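Local structure of TbpB (Actinobacillus pleuropneumoniae, 3HOL) at residues 382-387 / 392-397; 465-470 / 495-500. The protein probably serves as the transferrin-binding lipoprotein of the bacterial transferrin receptor, helping the pathogen acquire iron from host transferrin. All coordinates share one frame; numbering follows the deposited sequence.

Contact 1. Residues 382-387 / 392-397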
loop_
_atom_site.group_PDB
_atom_site.type_symbol
_atom_site.label_atom_id
_atom_site.label_comp_id
_atom_site.label_asym_id
_atom_site.label_seq_id
_atom_site.Cartn_x
_atom_site.Cartn_y
_atom_site.Cartn_z
ATOM N N TRP A 382 -19.850 -4.568 14.689
ATOM C CA TRP A 382 -18.978 -3.428 14.858
ATOM C C TRP A 382 -18.080 -3.620 16.070
ATOM O O TRP A 382 -18.286 -4.538 16.864
ATOM C CB TRP A 382 -19.797 -2.127 14.897
ATOM C CG TRP A 382 -20.838 -1.999 16.012
ATOM C CD1 TRP A 382 -21.764 -2.934 16.416
ATOM C CD2 TRP A 382 -21.058 -0.841 16.838
ATOM N NE1 TRP A 382 -22.555 -2.422 17.439
ATOM C CE2 TRP A 382 -22.128 -1.150 17.728
ATOM C CE3 TRP A 382 -20.461 0.433 16.903
ATOM C CZ2 TRP A 382 -22.599 -0.229 18.674
ATOM C CZ3 TRP A 382 -20.919 1.343 17.836
ATOM C CH2 TRP A 382 -21.983 1.010 18.718
ATOM N N ASP A 383 -17.035 -2.800 16.142
ATOM C CA ASP A 383 -16.133 -2.661 17.293
ATOM C C ASP A 383 -16.102 -1.163 17.608
ATOM O O ASP A 383 -16.062 -0.310 16.693
ATOM C CB ASP A 383 -14.706 -3.143 16.971
ATOM C CG ASP A 383 -14.589 -4.641 16.877
ATOM O OD1 ASP A 383 -14.697 -5.320 17.919
ATOM O OD2 ASP A 383 -14.367 -5.162 15.759
ATOM N N ALA A 384 -16.135 -0.839 18.894
ATOM C CA ALA A 384 -16.282 0.535 19.319
ATOM C C ALA A 384 -15.911 0.701 20.779
ATOM O O ALA A 384 -15.945 -0.249 21.569
ATOM C CB ALA A 384 -17.719 1.033 19.095
ATOM N N GLN A 385 -15.562 1.930 21.119
ATOM C CA GLN A 385 -15.472 2.339 22.498
ATOM C C GLN A 385 -16.136 3.690 22.653
ATOM O O GLN A 385 -15.960 4.592 21.825
ATOM C CB GLN A 385 -14.025 2.371 22.941
ATOM C CG GLN A 385 -13.869 2.584 24.406
ATOM C CD GLN A 385 -12.429 2.812 24.756
ATOM O OE1 GLN A 385 -11.600 1.933 24.559
ATOM N NE2 GLN A 385 -12.115 3.998 25.257
ATOM N N VAL A 386 -16.961 3.800 23.696
ATOM C CA VAL A 386 -17.619 5.046 24.030
ATOM C C VAL A 386 -17.216 5.376 25.459
ATOM O O VAL A 386 -17.246 4.497 26.318
ATOM C CB VAL A 386 -19.151 4.973 23.885
ATOM C CG1 VAL A 386 -19.758 6.354 24.123
ATOM C CG2 VAL A 386 -19.584 4.453 22.479
ATOM N N SER A 387 -16.827 6.631 25.700
ATOM C CA SER A 387 -16.296 7.039 27.023
ATOM C C SER A 387 -16.833 8.362 27.531
ATOM O O SER A 387 -16.996 9.332 26.757
ATOM C CB SER A 387 -14.761 7.138 27.003
ATOM O OG SER A 387 -14.178 5.884 26.758
ATOM N N TRP A 392 -17.487 2.016 27.758
ATOM C CA TRP A 392 -18.442 1.060 27.168
ATOM C C TRP A 392 -17.828 0.583 25.861
ATOM O O TRP A 392 -17.186 1.379 25.180
ATOM C CB TRP A 392 -19.771 1.769 26.884
ATOM C CG TRP A 392 -20.827 0.979 26.149
ATOM C CD1 TRP A 392 -21.912 0.325 26.709
ATOM C CD2 TRP A 392 -20.959 0.805 24.715
ATOM N NE1 TRP A 392 -22.678 -0.253 25.717
ATOM C CE2 TRP A 392 -22.117 0.023 24.492
ATOM C CE3 TRP A 392 -20.201 1.224 23.604
ATOM C CZ2 TRP A 392 -22.534 -0.358 23.201
ATOM C CZ3 TRP A 392 -20.624 0.843 22.314
ATOM C CH2 TRP A 392 -21.778 0.063 22.133
ATOM N N VAL A 393 -18.022 -0.685 25.516
ATOM C CA VAL A 393 -17.420 -1.262 24.297
ATOM C C VAL A 393 -18.414 -2.126 23.508
ATOM O O VAL A 393 -19.377 -2.716 24.065
ATOM C CB VAL A 393 -16.110 -2.086 24.552
ATOM C CG1 VAL A 393 -15.058 -1.277 25.353
ATOM C CG2 VAL A 393 -16.401 -3.413 25.260
ATOM N N ALA A 394 -18.202 -2.122 22.196
ATOM C CA ALA A 394 -18.832 -3.028 21.282
ATOM C C ALA A 394 -17.716 -3.951 20.796
ATOM O O ALA A 394 -16.640 -3.489 20.405
ATOM C CB ALA A 394 -19.462 -2.265 20.145
ATOM N N THR A 395 -17.957 -5.256 20.866
ATOM C CA THR A 395 -16.985 -6.236 20.420
ATOM C C THR A 395 -17.590 -7.154 19.367
ATOM O O THR A 395 -18.513 -7.887 19.670
ATOM C CB THR A 395 -16.527 -7.067 21.599
ATOM O OG1 THR A 395 -15.896 -6.195 22.527
ATOM C CG2 THR A 395 -15.534 -8.150 21.165
ATOM N N ALA A 396 -17.049 -7.118 18.144
ATOM C CA ALA A 396 -17.596 -7.819 16.975
ATOM C C ALA A 396 -17.995 -9.265 17.301
ATOM O O ALA A 396 -17.200 -10.029 17.856
ATOM C CB ALA A 396 -16.589 -7.789 15.790
ATOM N N ASP A 397 -19.223 -9.624 16.938
ATOM C CA ASP A 397 -19.726 -10.978 17.194
ATOM C C ASP A 397 -20.732 -11.385 16.113
ATOM O O ASP A 397 -21.102 -10.574 15.264
ATOM C CB ASP A 397 -20.278 -11.099 18.629
ATOM C CG ASP A 397 -21.658 -10.409 18.823
ATOM O OD1 ASP A 397 -22.624 -10.720 18.124
ATOM O OD2 ASP A 397 -21.803 -9.579 19.737
#
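Trp382 and Trp392 meet through the outer corners of their indoles on one face of an antiparallel strand pair, CH2 to CH2 at 3.5 Å. The two side chains cross at about a right angle and their six-membered rings are inclined at 46°. Trp382 starts with its CB directed away from segment 392-397; with CG between the backbone N and the carbonyl carbon (chi1 60°), the indole folds back over that segment. The methyl of Ala394 then sits over the centre of one ring face, its CB 3.9 Å from the centroid of the six-membered ring of Trp382, a CH-pi contact. Trp392 instead holds CG anti to its backbone N (chi1 174°) and lies beside Val386, pointing the same way, with CG2 of Val386 3.5 Å from CE3 of Trp392. Ala384 CB approaches the edge of the Trp392 ring. Each indole N-H is held from beyond the pair, NE1 of Trp382 by the carbonyl of Phe422 and NE1 of Trp392 by the carboxylate of Asp423.

Backbone bonds run both ways between Ala384 and Ala394 and between Val386 and Trp392, the shortest being Val386 N to Trp392 O at 2.8 Å. Past the last such pair, the side chain of Asp383 takes over: its OD1 accepts a nearly straight bond from Ala396 N at 3.0 Å, the donor lying above the carboxylate plane. On the face opposite the tryptophans, Gln385 CG lies 3.6 Å from Trp392 O and loosely beside CG1 of Val393, while its NE2 bonds Ser387 OG. This is a beta hairpin of the C-lobe barrel, with the two indoles, Ala384, Val386 and Ala394 on its buried apolar face.

Contact 2. Residues 465-470 / 495-500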
loop_
_atom_site.group_PDB
_atom_site.type_symbol
_atom_site.label_atom_id
_atom_site.label_comp_id
_atom_site.label_asym_id
_atom_site.label_seq_id
_atom_site.Cartn_x
_atom_site.Cartn_y
_atom_site.Cartn_z
ATOM N N VAL A 465 -24.802 9.294 27.813
ATOM C CA VAL A 465 -24.061 9.970 26.748
ATOM C C VAL A 465 -24.995 10.325 25.590
ATOM O O VAL A 465 -25.896 9.548 25.241
ATOM C CB VAL A 465 -22.881 9.127 26.204
ATOM C CG1 VAL A 465 -21.977 8.711 27.323
ATOM C CG2 VAL A 465 -23.383 7.894 25.420
ATOM N N LYS A 466 -24.762 11.491 24.992
ATOM C CA LYS A 466 -25.468 11.904 23.771
ATOM C C LYS A 466 -24.489 12.374 22.698
ATOM O O LYS A 466 -23.475 13.013 23.011
ATOM C CB LYS A 466 -26.465 13.019 24.068
ATOM C CG LYS A 466 -27.447 12.649 25.173
ATOM C CD LYS A 466 -28.309 13.820 25.580
ATOM C CE LYS A 466 -29.110 13.462 26.834
ATOM N NZ LYS A 466 -30.035 14.560 27.259
ATOM N N PHE A 467 -24.792 12.051 21.440
ATOM C CA PHE A 467 -24.007 12.527 20.315
ATOM C C PHE A 467 -24.932 13.051 19.221
ATOM O O PHE A 467 -25.985 12.453 18.947
ATOM C CB PHE A 467 -23.119 11.390 19.762
ATOM C CG PHE A 467 -22.014 10.979 20.693
ATOM C CD1 PHE A 467 -20.810 11.708 20.737
ATOM C CD2 PHE A 467 -22.168 9.880 21.545
ATOM C CE1 PHE A 467 -19.780 11.336 21.627
ATOM C CE2 PHE A 467 -21.139 9.489 22.428
ATOM C CZ PHE A 467 -19.938 10.228 22.466
ATOM N N ASN A 468 -24.556 14.184 18.632
ATOM C CA ASN A 468 -25.179 14.666 17.401
ATOM C C ASN A 468 -24.160 15.123 16.358
ATOM O O ASN A 468 -23.077 15.591 16.726
ATOM C CB ASN A 468 -26.125 15.830 17.697
ATOM C CG ASN A 468 -27.308 15.402 18.479
ATOM O OD1 ASN A 468 -28.372 15.097 17.909
ATOM N ND2 ASN A 468 -27.133 15.310 19.806
ATOM N N ASP A 469 -24.514 14.996 15.075
ATOM C CA ASP A 469 -23.709 15.549 13.971
ATOM C C ASP A 469 -22.236 15.048 13.949
ATOM O O ASP A 469 -21.312 15.782 13.524
ATOM C CB ASP A 469 -23.789 17.106 13.956
ATOM C CG ASP A 469 -24.781 17.673 12.892
ATOM O OD1 ASP A 469 -25.357 16.902 12.086
ATOM O OD2 ASP A 469 -24.962 18.923 12.835
ATOM N N VAL A 470 -22.017 13.805 14.395
ATOM C CA VAL A 470 -20.691 13.149 14.298
ATOM C C VAL A 470 -20.464 12.654 12.880
ATOM O O VAL A 470 -21.279 11.914 12.340
ATOM C CB VAL A 470 -20.567 11.987 15.283
ATOM C CG1 VAL A 470 -19.212 11.294 15.175
ATOM C CG2 VAL A 470 -20.787 12.518 16.697
ATOM N N GLY A 495 -18.433 13.632 25.977
ATOM C CA GLY A 495 -18.249 12.210 25.678
ATOM C C GLY A 495 -17.407 11.972 24.438
ATOM O O GLY A 495 -17.335 12.836 23.555
ATOM N N SER A 496 -16.824 10.786 24.354
ATOM C CA SER A 496 -15.958 10.395 23.222
ATOM C C SER A 496 -16.444 9.096 22.591
ATOM O O SER A 496 -16.991 8.229 23.280
ATOM C CB SER A 496 -14.511 10.196 23.694
ATOM O OG SER A 496 -14.004 11.386 24.281
ATOM N N VAL A 497 -16.198 8.935 21.295
ATOM C CA VAL A 497 -16.448 7.635 20.640
ATOM C C VAL A 497 -15.461 7.356 19.512
ATOM O O VAL A 497 -15.011 8.273 18.824
ATOM C CB VAL A 497 -17.899 7.541 20.101
ATOM C CG1 VAL A 497 -18.277 8.751 19.246
ATOM C CG2 VAL A 497 -18.147 6.184 19.329
ATOM N N GLY A 498 -15.133 6.081 19.347
ATOM C CA GLY A 498 -14.438 5.572 18.159
ATOM C C GLY A 498 -15.158 4.288 17.750
ATOM O O GLY A 498 -15.443 3.437 18.592
ATOM N N ALA A 499 -15.466 4.133 16.460
ATOM C CA ALA A 499 -16.304 3.035 16.054
ATOM C C ALA A 499 -15.897 2.633 14.646
ATOM O O ALA A 499 -15.689 3.505 13.794
ATOM C CB ALA A 499 -17.786 3.473 16.069
ATOM N N VAL A 500 -15.771 1.326 14.405
ATOM C CA VAL A 500 -15.621 0.811 13.029
ATOM C C VAL A 500 -16.674 -0.249 12.770
ATOM O O VAL A 500 -16.972 -1.036 13.671
ATOM C CB VAL A 500 -14.197 0.230 12.766
ATOM C CG1 VAL A 500 -13.175 1.345 12.760
ATOM C CG2 VAL A 500 -13.818 -0.831 13.831
#
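Around Phe467 the chain has no regular secondary structure and passes Gly495 to Val497 without a single hydrogen bond between the two segments; the two meet through one side chain packed against backbone and a valine. The link is the ring of Phe467. CB of Phe467 points toward the strand, and CG anti to the carbonyl carbon (chi1 -69°) sets the ring against Gly495 and Val497. There the edge of the ring meets bare backbone: CE1 of Phe467 stands 3.5 Å from Gly495 O, near the ring plane. CZ of Phe467 lies 3.7 Å from Ser496 O. Gly495, with a phi of 126°, has no side chain to hold this edge off.

The loop leads into strand 470-477 of the C-lobe beta barrel, and Phe467 is tied to Thr448, at the far end of the same loop, through backbone bonding and the Thr448 hydroxyl. One ring face receives Val497, whose CG1 stands between its backbone N and carbonyl carbon (chi1 51°). That methyl is off-centre toward the rim, 3.8 Å from CE1 of Phe467, in a CH-pi contact. Val386 of the adjoining strand touches both Phe467 and Val497, and Phe488 packs against Val497 from strand 483-492.

Overall arrangement
Contacts 1 and 2 belong to the same C-lobe barrel, their centres about 12 Å apart, and share a seam: strands 375-387 and 495-508 are antiparallel neighbours, probably hydrogen-bonded from Ser387 O to Ser496 N and from Asp383 O to Val500 N. Both are largely buried, but contact 1 also has an exposed fringe at Val393 and Thr395, whereas every residue that touches in contact 2 is buried. Contact 1 joins hairpin neighbours by main-chain bonds, one aspartate-to-backbone bond and an apolar face with two indoles; contact 2 lays a loop against a strand through one phenyl ring set against main-chain carbonyls and a valine methyl, with no hydrogen bond. Val386, of contact 1, lies at the junction of the two.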